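Local coordinates for protein TRAP-type transporter, periplasmic component (Cupriavidus necator, PDB 4P8B) that binds (S)-2-acetolactate in the periplasm and probably delivers it to a TRAP-type membrane transporter, at residues A[81-86]-A[102-107]; A[111-116]-A[318-323]; A[163-168]-A[303-308]; A[174-179]-A[197-202]. One frame throughout, in Å; residues are numbered along the deposited sequence.

Interaction 1. Residues A[81-86]-A[102-107]; sequences REFSAI and SPQVRE
Gln-104 NE2 is held by two acceptors at the start of helix 82-88: the backbone O of Thr-80, just ahead of the helix, and water 2, which in turn lies 2.6 Å from Ser-84 OG. The other end of the amide is hydrated as well. Water 1 lies 2.8 Å from Gln-104 OE1, to which it probably donates, and accepts from the backbone N-H of Phe-83.

The bend of the Gln-104 chain at its second torsion (chi2 83°) turns the amide along the helix start, where Gln-104 CG lies 3.6 Å from Ser-84 OG. The amide and the Phe-83 ring are nearly parallel in plane, 12° apart, yet they slide past each other rather than stack: Gln-104 OE1 lies against Phe-83 CB, at 3.4 Å, and Gln-104 CB comes to Phe-83 CD2 at 3.7 Å. With CG anti to its backbone N (chi1 -173°), the phenyl ring of Phe-83 reaches over to Val-105. There Val-105 CG2 sits over one ring face in a CH-pi contact, 3.8 Å from the centroid of the Phe-83 ring and displaced toward the rim. Leu-139 of helix 130-141 touches both residues, and Trp-101 meets the same ring.

The contact therefore divides into an apolar half, buried with Phe-83 and Val-105, and a hydrated half in which the amide oxygen and the N-H of Phe-83 share one water, while NE2 divides its donors between the Thr-80 carbonyl and a second water.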
# COMPACT_ATOMS: atom_id res chain seq x y z
N ARG A 81 8.98 8.89 6.01
CA ARG A 81 9.37 10.23 5.58
C ARG A 81 9.88 10.24 4.14
O ARG A 81 10.55 11.18 3.72
CB ARG A 81 10.39 10.85 6.52
CG ARG A 81 11.71 10.09 6.60
CD ARG A 81 12.63 10.77 7.60
NE ARG A 81 13.87 10.02 7.81
CZ ARG A 81 14.95 10.13 7.05
NH1 ARG A 81 15.00 10.98 6.04
NH2 ARG A 81 16.03 9.39 7.34
N GLU A 82 9.55 9.21 3.38
CA GLU A 82 9.84 9.17 1.96
C GLU A 82 9.20 10.35 1.21
O GLU A 82 9.82 10.93 0.32
CB GLU A 82 9.36 7.85 1.36
CG GLU A 82 9.82 7.61 -0.06
CD GLU A 82 9.13 6.42 -0.74
OE1 GLU A 82 7.88 6.32 -0.64
OE2 GLU A 82 9.79 5.57 -1.35
N PHE A 83 7.95 10.71 1.54
CA PHE A 83 7.28 11.77 0.81
C PHE A 83 8.07 13.07 0.91
O PHE A 83 8.23 13.79 -0.09
CB PHE A 83 5.85 11.99 1.31
CG PHE A 83 5.07 12.95 0.47
CD1 PHE A 83 4.50 12.51 -0.71
CD2 PHE A 83 4.92 14.28 0.84
CE1 PHE A 83 3.78 13.34 -1.50
CE2 PHE A 83 4.19 15.14 0.03
CZ PHE A 83 3.63 14.67 -1.15
N SER A 84 8.52 13.40 2.11
CA SER A 84 9.27 14.64 2.28
C SER A 84 10.56 14.63 1.44
O SER A 84 10.95 15.64 0.86
CB SER A 84 9.60 14.87 3.75
OG SER A 84 8.43 14.77 4.54
N ALA A 85 11.21 13.48 1.37
CA ALA A 85 12.44 13.37 0.58
C ALA A 85 12.15 13.54 -0.92
O ALA A 85 12.96 14.12 -1.65
CB ALA A 85 13.12 12.02 0.86
N ILE A 86 11.00 13.04 -1.37
CA ILE A 86 10.58 13.29 -2.75
C ILE A 86 10.29 14.79 -2.98
O ILE A 86 10.78 15.36 -3.94
CB ILE A 86 9.31 12.49 -3.16
CG1 ILE A 86 9.54 10.99 -3.04
CG2 ILE A 86 8.94 12.82 -4.60
CD1 ILE A 86 8.26 10.18 -2.99
N SER A 102 0.90 8.99 4.09
CA SER A 102 -0.20 9.52 4.88
C SER A 102 0.23 10.52 5.97
O SER A 102 -0.49 11.47 6.21
CB SER A 102 -1.01 8.38 5.50
OG SER A 102 -1.74 7.70 4.52
N PRO A 103 1.40 10.31 6.62
CA PRO A 103 1.76 11.31 7.65
C PRO A 103 1.89 12.73 7.10
O PRO A 103 1.61 13.68 7.84
CB PRO A 103 3.10 10.80 8.19
CG PRO A 103 3.05 9.35 7.94
CD PRO A 103 2.33 9.17 6.64
N GLN A 104 2.26 12.87 5.83
CA GLN A 104 2.40 14.18 5.19
C GLN A 104 1.19 14.62 4.39
O GLN A 104 0.98 15.81 4.18
CB GLN A 104 3.61 14.18 4.25
CG GLN A 104 4.94 14.03 4.96
CD GLN A 104 5.28 12.58 5.26
OE1 GLN A 104 4.82 11.67 4.58
NE2 GLN A 104 6.09 12.37 6.30
N VAL A 105 0.40 13.66 3.91
CA VAL A 105 -0.75 13.95 3.05
C VAL A 105 -1.96 13.27 3.66
O VAL A 105 -2.21 12.08 3.40
CB VAL A 105 -0.52 13.45 1.62
CG1 VAL A 105 -1.66 13.95 0.70
CG2 VAL A 105 0.85 13.92 1.09
N ARG A 106 -2.71 14.00 4.48
CA ARG A 106 -3.78 13.40 5.28
C ARG A 106 -4.83 12.68 4.45
O ARG A 106 -5.43 11.72 4.91
CB ARG A 106 -4.46 14.43 6.17
CG ARG A 106 -5.43 15.33 5.41
CD ARG A 106 -6.10 16.34 6.31
NE ARG A 106 -5.22 17.45 6.60
CZ ARG A 106 -4.88 18.39 5.71
NH1 ARG A 106 -5.33 18.32 4.46
NH2 ARG A 106 -4.08 19.38 6.06
N GLU A 107 -5.07 13.15 3.23
CA GLU A 107 -6.11 12.55 2.39
C GLU A 107 -5.79 11.11 2.03
O GLU A 107 -6.70 10.33 1.74
CB GLU A 107 -6.28 13.36 1.10
CG GLU A 107 -6.85 14.75 1.28
CD GLU A 107 -5.84 15.80 1.74
OE1 GLU A 107 -4.61 15.54 1.81
OE2 GLU A 107 -6.29 16.91 2.07
O HOH W 1 6.50 9.64 3.74
O HOH W 2 8.47 14.32 7.11

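Interaction 2. Residues A[111-116]-A[318-323]; sequences FSLPFL and KVYDKW
Residues 111-116 leave a short 3-10 segment and fold into a type II beta turn from Leu-113 to Leu-116, which rests against helix 317-327 with the CA atoms of Leu-113 and Tyr-320 5.6 Å apart. Tyr-320 is the main point of contact. Its ring lies along the turn and is met by three residues of it. Leu-113 CB approaches Tyr-320 CD2 obliquely at 3.9 Å. The carbonyl oxygen of Pro-114 comes to the ring edge, 3.5 Å from Tyr-320 CD2. Leu-116 CD1 also stands at the edge, 3.3 Å from Tyr-320 OH, with Leu-116 and Tyr-320 crossing at about a right angle.

The hydroxyl itself is hydrogen-bonded to Glu-336 of helix 329-340, so the ring is fixed at its far end while its flank serves as a packing surface. One turn further on, Leu-113 CD2 presses against CB of Trp-323 at 3.7 Å; the indole leads away from the loop, and its NE1 is bonded to Glu-185. Pro-114 CG makes looser contacts, at 4.4 Å, with Val-319 CG1 and Tyr-320 CB.

Helix 329-340 adds Val-332 beside Leu-113 and Tyr-320, and Leu-182 of helix 181-189 touches Val-319 and Trp-323. This is a beta turn docked on an amphipathic helix, here joining the loop before helix 120-127 to the C-terminal helices of a TRAP solute-binding protein.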
# COMPACT_ATOMS: atom_id res chain seq x y z
N PHE A 111 -7.64 5.49 2.12
CA PHE A 111 -7.51 4.09 1.79
C PHE A 111 -7.27 3.20 3.01
O PHE A 111 -7.38 1.96 2.93
CB PHE A 111 -6.39 3.87 0.75
CG PHE A 111 -6.63 4.61 -0.54
CD1 PHE A 111 -7.61 4.15 -1.43
CD2 PHE A 111 -5.92 5.75 -0.86
CE1 PHE A 111 -7.84 4.82 -2.61
CE2 PHE A 111 -6.17 6.42 -2.05
CZ PHE A 111 -7.12 5.95 -2.91
N SER A 112 -6.96 3.84 4.14
CA SER A 112 -6.73 3.15 5.40
C SER A 112 -7.96 3.13 6.30
O SER A 112 -7.89 2.62 7.40
CB SER A 112 -5.57 3.82 6.15
OG SER A 112 -4.41 3.74 5.35
N LEU A 113 -9.08 3.72 5.88
CA LEU A 113 -10.28 3.66 6.71
C LEU A 113 -10.78 2.23 6.82
O LEU A 113 -11.01 1.57 5.82
CB LEU A 113 -11.39 4.51 6.10
CG LEU A 113 -11.19 6.02 6.15
CD1 LEU A 113 -12.21 6.70 5.25
CD2 LEU A 113 -11.29 6.53 7.58
N PRO A 114 -10.96 1.74 8.06
CA PRO A 114 -11.27 0.31 8.20
C PRO A 114 -12.63 -0.05 7.61
O PRO A 114 -13.64 0.58 7.94
CB PRO A 114 -11.20 0.08 9.72
CG PRO A 114 -11.38 1.46 10.33
CD PRO A 114 -10.75 2.41 9.34
N PHE A 115 -12.64 -1.01 6.70
CA PHE A 115 -13.83 -1.58 6.08
C PHE A 115 -14.57 -0.62 5.17
O PHE A 115 -15.78 -0.71 4.99
CB PHE A 115 -14.71 -2.27 7.14
CG PHE A 115 -13.96 -3.33 7.89
CD1 PHE A 115 -13.71 -4.56 7.28
CD2 PHE A 115 -13.40 -3.08 9.11
CE1 PHE A 115 -12.97 -5.52 7.91
CE2 PHE A 115 -12.66 -4.05 9.75
CZ PHE A 115 -12.44 -5.25 9.14
N LEU A 116 -13.82 0.29 4.55
CA LEU A 116 -14.36 1.14 3.48
C LEU A 116 -14.66 0.38 2.19
O LEU A 116 -15.68 0.61 1.57
CB LEU A 116 -13.38 2.27 3.16
CG LEU A 116 -13.78 3.20 2.01
CD1 LEU A 116 -14.98 4.06 2.35
CD2 LEU A 116 -12.60 4.09 1.63
N LYS A 318 -16.06 3.72 15.08
CA LYS A 318 -15.77 5.00 15.73
C LYS A 318 -14.45 5.56 15.20
O LYS A 318 -14.31 6.76 14.98
CB LYS A 318 -15.74 4.85 17.25
N VAL A 319 -13.48 4.68 14.95
CA VAL A 319 -12.23 5.11 14.33
C VAL A 319 -12.51 5.63 12.93
O VAL A 319 -12.01 6.68 12.51
CB VAL A 319 -11.21 3.94 14.27
CG1 VAL A 319 -10.02 4.28 13.42
CG2 VAL A 319 -10.74 3.55 15.68
N TYR A 320 -13.30 4.88 12.16
CA TYR A 320 -13.71 5.32 10.83
C TYR A 320 -14.31 6.73 10.86
O TYR A 320 -13.91 7.59 10.09
CB TYR A 320 -14.72 4.33 10.27
CG TYR A 320 -15.21 4.61 8.87
CD1 TYR A 320 -16.14 5.61 8.62
CD2 TYR A 320 -14.79 3.83 7.80
CE1 TYR A 320 -16.61 5.83 7.35
CE2 TYR A 320 -15.28 4.04 6.53
CZ TYR A 320 -16.18 5.04 6.31
OH TYR A 320 -16.63 5.21 5.02
N ASP A 321 -15.26 6.96 11.77
CA ASP A 321 -15.96 8.23 11.81
C ASP A 321 -15.00 9.37 12.18
O ASP A 321 -15.07 10.47 11.62
CB ASP A 321 -17.11 8.16 12.82
CG ASP A 321 -18.22 7.23 12.39
OD1 ASP A 321 -18.32 6.89 11.19
OD2 ASP A 321 -19.02 6.83 13.28
N LYS A 322 -14.11 9.10 13.13
CA LYS A 322 -13.13 10.08 13.56
C LYS A 322 -12.23 10.49 12.39
O LYS A 322 -12.04 11.69 12.12
CB LYS A 322 -12.28 9.52 14.71
CG LYS A 322 -11.08 10.39 15.07
CD LYS A 322 -10.32 9.81 16.26
CE LYS A 322 -9.13 10.70 16.61
NZ LYS A 322 -8.29 10.17 17.70
N TRP A 323 -11.69 9.50 11.68
CA TRP A 323 -10.75 9.80 10.60
C TRP A 323 -11.44 10.33 9.34
O TRP A 323 -10.83 11.08 8.56
CB TRP A 323 -9.84 8.59 10.34
CG TRP A 323 -8.83 8.50 11.42
CD1 TRP A 323 -9.00 7.95 12.67
CD2 TRP A 323 -7.50 9.00 11.38
NE1 TRP A 323 -7.86 8.10 13.41
CE2 TRP A 323 -6.92 8.74 12.65
CE3 TRP A 323 -6.74 9.66 10.42
CZ2 TRP A 323 -5.62 9.09 12.95
CZ3 TRP A 323 -5.46 10.01 10.72
CH2 TRP A 323 -4.91 9.75 11.97

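Interaction 3. Residues A[163-168]-A[303-308]; sequences EIRKPE and HLTPAE
Arg-165 can be followed from its root to its guanidinium as it crosses to Glu-308 at the start of helix 306-315. Its CB already lies 3.7 Å from Glu-308 OE2, and CD is at much the same distance from that oxygen. A bend at the third torsion (chi3 72°) then turns the head so that Arg-165 NE donates to Glu-308 OE2 at 2.9 Å, an almost straight bond (170°) lying in the guanidinium plane. Arg-165 NH2 donates to Glu-308 OE1 at 3.0 Å, using the syn lone pair of that oxygen but tilted out of the guanidinium plane. The grip is thus side-on and two-pronged, one nitrogen to each oxygen, with the two flat groups turned 40° from each other. NH2 also makes a weak bond to the carbonyl O of His-303. Arg-165 NH1 donates at 3.1 Å to Glu-163 OE2, from above that carboxylate plane, which extends the salt bridge into a three-residue network; Glu-163 OE2 is bonded to Thr-302 as well.

Glu-308 has a second task. Glu-308 OE1 accepts from Thr-305 N at 3.0 Å, and Thr-305 OG1 in turn accepts from Glu-308 N, which completes a capping box at the helix N-terminus. Leu-304 CD2 packs on the arginine backbone, 3.7 Å from Arg-165 O, and water 3 donates both to that oxygen and to Glu-308 O.

One carboxylate therefore closes the helix end and anchors a loop from a distant part of the chain. The guanidinium and the backbone N-H of Thr-305 would probably both favour the charged form of Glu-308.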
# COMPACT_ATOMS: atom_id res chain seq x y z
N GLU A 163 -5.90 -18.44 15.53
CA GLU A 163 -6.83 -18.00 14.51
C GLU A 163 -7.58 -16.74 14.94
O GLU A 163 -8.00 -16.63 16.09
CB GLU A 163 -7.81 -19.13 14.25
CG GLU A 163 -8.84 -18.78 13.22
CD GLU A 163 -9.79 -19.93 12.91
OE1 GLU A 163 -10.13 -20.70 13.84
OE2 GLU A 163 -10.19 -20.08 11.74
N ILE A 164 -7.73 -15.79 14.02
CA ILE A 164 -8.52 -14.59 14.25
C ILE A 164 -9.85 -14.67 13.50
O ILE A 164 -9.90 -14.70 12.26
CB ILE A 164 -7.75 -13.33 13.80
CG1 ILE A 164 -6.46 -13.18 14.59
CG2 ILE A 164 -8.63 -12.09 13.93
CD1 ILE A 164 -5.64 -11.95 14.19
N ARG A 165 -10.94 -14.77 14.25
CA ARG A 165 -12.27 -14.76 13.65
C ARG A 165 -13.13 -13.59 14.13
O ARG A 165 -14.15 -13.30 13.53
CB ARG A 165 -13.01 -16.06 13.98
CG ARG A 165 -12.36 -17.35 13.48
CD ARG A 165 -13.38 -18.52 13.43
NE ARG A 165 -14.31 -18.28 12.32
CZ ARG A 165 -14.12 -18.72 11.07
NH1 ARG A 165 -13.10 -19.52 10.78
NH2 ARG A 165 -14.98 -18.39 10.11
N LYS A 166 -12.75 -12.95 15.23
CA LYS A 166 -13.58 -11.91 15.84
C LYS A 166 -12.68 -10.97 16.62
O LYS A 166 -11.54 -11.32 16.94
CB LYS A 166 -14.64 -12.53 16.76
CG LYS A 166 -14.05 -13.35 17.91
CD LYS A 166 -15.14 -14.04 18.72
CE LYS A 166 -14.58 -14.86 19.86
NZ LYS A 166 -13.76 -16.00 19.40
N PRO A 167 -13.16 -9.75 16.91
CA PRO A 167 -12.27 -8.76 17.51
C PRO A 167 -11.63 -9.25 18.80
O PRO A 167 -10.46 -8.96 19.08
CB PRO A 167 -13.20 -7.58 17.77
CG PRO A 167 -14.18 -7.66 16.67
CD PRO A 167 -14.43 -9.14 16.47
N GLU A 168 -12.36 -10.03 19.57
CA GLU A 168 -11.87 -10.48 20.85
C GLU A 168 -10.58 -11.31 20.70
O GLU A 168 -9.72 -11.31 21.59
CB GLU A 168 -12.97 -11.29 21.54
CG GLU A 168 -14.14 -10.44 22.07
CD GLU A 168 -15.17 -9.97 21.02
OE1 GLU A 168 -15.22 -10.48 19.87
OE2 GLU A 168 -15.97 -9.07 21.36
N HIS A 303 -11.28 -17.55 6.45
CA HIS A 303 -12.19 -16.67 5.74
C HIS A 303 -13.40 -16.41 6.63
O HIS A 303 -14.03 -17.34 7.12
CB HIS A 303 -12.59 -17.32 4.41
CG HIS A 303 -11.41 -17.69 3.56
ND1 HIS A 303 -10.77 -16.79 2.74
CD2 HIS A 303 -10.73 -18.86 3.43
CE1 HIS A 303 -9.75 -17.38 2.13
NE2 HIS A 303 -9.72 -18.64 2.52
N LEU A 304 -13.69 -15.14 6.88
CA LEU A 304 -14.78 -14.74 7.78
C LEU A 304 -16.16 -14.93 7.16
O LEU A 304 -16.35 -14.76 5.95
CB LEU A 304 -14.65 -13.25 8.15
CG LEU A 304 -13.33 -12.85 8.80
CD1 LEU A 304 -13.35 -11.38 9.15
CD2 LEU A 304 -13.10 -13.68 10.04
N THR A 305 -17.13 -15.27 7.99
CA THR A 305 -18.52 -15.20 7.56
C THR A 305 -18.92 -13.74 7.36
O THR A 305 -18.29 -12.83 7.91
CB THR A 305 -19.44 -15.83 8.58
OG1 THR A 305 -19.39 -15.08 9.80
CG2 THR A 305 -19.06 -17.28 8.87
N PRO A 306 -19.99 -13.50 6.60
CA PRO A 306 -20.46 -12.11 6.52
C PRO A 306 -20.76 -11.52 7.90
O PRO A 306 -20.46 -10.37 8.14
CB PRO A 306 -21.72 -12.22 5.65
CG PRO A 306 -21.46 -13.41 4.79
CD PRO A 306 -20.71 -14.39 5.66
N ALA A 307 -21.30 -12.30 8.82
CA ALA A 307 -21.56 -11.78 10.17
C ALA A 307 -20.26 -11.41 10.91
O ALA A 307 -20.18 -10.38 11.57
CB ALA A 307 -22.39 -12.76 10.97
N GLU A 308 -19.26 -12.28 10.83
CA GLU A 308 -17.97 -11.99 11.46
C GLU A 308 -17.35 -10.71 10.88
O GLU A 308 -16.79 -9.89 11.61
CB GLU A 308 -17.01 -13.19 11.32
CG GLU A 308 -17.35 -14.33 12.25
CD GLU A 308 -16.61 -15.61 11.92
OE1 GLU A 308 -16.20 -15.78 10.76
OE2 GLU A 308 -16.50 -16.44 12.83
O HOH W 3 -16.02 -11.25 13.84

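Interaction 4. Residues A[174-179]-A[197-202]; sequences KLRVVG and MSWADA. With X2X ((2S)-2-hydroxy-2-methyl-3-oxobutanoic acid), chain D.
Arg-176 holds the carboxylate of the bound (S)-2-acetolactate end-on: NH1 donates to X2X OAE and NH2 to X2X OAD, each at 2.8 Å and both nearly straight. Two almost linear bonds, one to each oxygen, fix the acid group in rotation as well as in position. Around it, Val-178 CG2 stands 3.6 Å from X2X OAD, and the face of the Trp-199 indole receives the ligand methyl CAB, displaced toward the ring's rim. Gln-79, Asn-100, Arg-155 and Asn-216 bind the ligand too.

The second shell fixes the guanidinium. Its side edge grips a carbonyl oxygen with two nitrogens, Arg-176 NE and NH2, each 3.0 Å from Met-197 O; NE comes from above the carbonyl plane, NH2 closer to it. NH2 thus serves the ligand and the protein at once. An unusual second torsion (chi2 -91°) bends the chain into this position, with the methyl of Ala-202 over one face of the guanidinium. Met-197, present as selenomethionine, lays its CG 3.5 Å from Arg-176 CG.

Further out, the loop carrying that oxygen is held in turn. Met-197 N donates to Val-177 O at 2.9 Å, nearly along the C=O axis, which continues the parallel pairing of strands 174-177 and 193-196. Ser-198 caps helix 199-208 by accepting from Asp-201 N.

An arginine whose three donor nitrogens are all engaged has little freedom left, which is consistent with a site suited to a carboxylate and in keeping with the arginine-carboxylate pairing known from TRAP solute-binding proteins.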
# COMPACT_ATOMS: atom_id res chain seq x y z
N LYS A 174 0.49 -8.53 19.87
CA LYS A 174 1.51 -7.55 19.50
C LYS A 174 1.65 -7.56 17.99
O LYS A 174 2.33 -8.39 17.41
CB LYS A 174 2.84 -7.88 20.16
CG LYS A 174 2.80 -7.85 21.67
CD LYS A 174 4.18 -8.20 22.26
CE LYS A 174 4.16 -8.23 23.78
NZ LYS A 174 3.25 -9.28 24.33
N LEU A 175 0.96 -6.65 17.34
CA LEU A 175 0.92 -6.64 15.89
C LEU A 175 1.73 -5.48 15.36
O LEU A 175 1.56 -4.35 15.80
CB LEU A 175 -0.52 -6.55 15.40
CG LEU A 175 -1.33 -7.81 15.73
CD1 LEU A 175 -2.79 -7.60 15.34
CD2 LEU A 175 -0.74 -9.04 15.02
N ARG A 176 2.64 -5.76 14.45
CA ARG A 176 3.34 -4.68 13.77
C ARG A 176 2.43 -3.99 12.78
O ARG A 176 1.72 -4.64 12.02
CB ARG A 176 4.58 -5.22 13.06
CG ARG A 176 5.37 -4.18 12.26
CD ARG A 176 4.86 -4.14 10.84
NE ARG A 176 5.55 -3.13 10.05
CZ ARG A 176 5.36 -2.97 8.75
NH1 ARG A 176 4.53 -3.74 8.08
NH2 ARG A 176 6.05 -2.02 8.11
N VAL A 177 2.51 -2.65 12.77
CA VAL A 177 1.88 -1.81 11.76
C VAL A 177 2.93 -0.82 11.26
O VAL A 177 4.01 -0.66 11.86
CB VAL A 177 0.63 -1.09 12.32
CG1 VAL A 177 -0.46 -2.11 12.72
CG2 VAL A 177 0.97 -0.17 13.47
N VAL A 178 2.63 -0.12 10.17
CA VAL A 178 3.47 0.97 9.70
C VAL A 178 3.22 2.14 10.62
O VAL A 178 2.13 2.26 11.20
CB VAL A 178 3.09 1.35 8.26
CG1 VAL A 178 3.91 2.53 7.79
CG2 VAL A 178 3.29 0.16 7.34
N GLY A 179 4.18 3.06 10.73
CA GLY A 179 4.04 4.23 11.58
C GLY A 179 3.14 5.32 11.04
O GLY A 179 3.58 6.44 10.81
N MSE A 197 6.56 0.14 13.06
CA MSE A 197 7.93 0.10 12.58
C MSE A 197 8.00 -0.08 11.08
O MSE A 197 7.04 -0.51 10.45
CB MSE A 197 8.73 -0.99 13.29
CG MSE A 197 8.30 -2.36 12.92
SE MSE A 197 8.96 -3.76 14.14
CE MSE A 197 7.85 -3.36 15.63
N SER A 198 9.13 0.32 10.51
CA SER A 198 9.36 0.19 9.09
C SER A 198 9.33 -1.25 8.63
O SER A 198 9.45 -2.19 9.43
CB SER A 198 10.72 0.76 8.72
OG SER A 198 11.74 -0.07 9.28
N TRP A 199 9.18 -1.44 7.33
CA TRP A 199 9.21 -2.77 6.75
C TRP A 199 10.55 -3.46 7.09
O TRP A 199 10.57 -4.63 7.45
CB TRP A 199 9.01 -2.69 5.24
CG TRP A 199 9.25 -3.97 4.51
CD1 TRP A 199 10.27 -4.25 3.67
CD2 TRP A 199 8.47 -5.16 4.61
NE1 TRP A 199 10.17 -5.54 3.21
CE2 TRP A 199 9.07 -6.12 3.77
CE3 TRP A 199 7.33 -5.52 5.32
CZ2 TRP A 199 8.55 -7.40 3.61
CZ3 TRP A 199 6.81 -6.81 5.17
CH2 TRP A 199 7.44 -7.73 4.32
N ALA A 200 11.66 -2.73 7.03
CA ALA A 200 12.94 -3.34 7.38
C ALA A 200 12.91 -3.85 8.83
O ALA A 200 13.34 -4.97 9.15
CB ALA A 200 14.09 -2.35 7.19
N ASP A 201 12.43 -3.01 9.73
CA ASP A 201 12.46 -3.35 11.14
C ASP A 201 11.47 -4.47 11.50
O ASP A 201 11.66 -5.21 12.48
CB ASP A 201 12.22 -2.09 11.98
CG ASP A 201 13.43 -1.20 12.07
OD1 ASP A 201 14.55 -1.67 11.76
OD2 ASP A 201 13.28 -0.04 12.49
N ALA A 202 10.42 -4.62 10.71
CA ALA A 202 9.47 -5.67 10.94
C ALA A 202 10.07 -7.05 10.83
O ALA A 202 9.64 -7.97 11.53
CB ALA A 202 8.31 -5.52 9.97
OAD X2X D . 5.68 -1.71 5.33
CAH X2X D . 4.82 -2.44 4.73
OAE X2X D . 4.10 -3.27 5.36
CAI X2X D . 4.63 -2.31 3.25
CAB X2X D . 5.87 -2.85 2.56
OAF X2X D . 3.43 -2.90 2.84
CAG X2X D . 4.48 -0.85 3.00
OAC X2X D . 5.44 -0.18 2.61
CAA X2X D . 3.18 -0.17 3.26

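Interactions 1 and 2 come in series along the chain, their segments adjoining in the long loop before helix 120-127, with centres about 19 Å apart. The loop that interaction 2 closes encloses interactions 3 and 4, and interaction 4 is nested within interaction 3 as well. Interactions 2 and 3 use consecutive helices, 317-327 and 306-315, with centres about 18 Å apart. Apart from that adjoining in sequence, only interactions 1 and 4 touch, through Pro-103 and Gly-179; interaction 4 holds the ligand, and interaction 1 lies beyond it. Interaction 3 is peripheral, its centre about 33 Å from that of interaction 1, across the chain's centre. Contacts close in sequence are thus combined with long-range ones that bring late helices back to earlier loops.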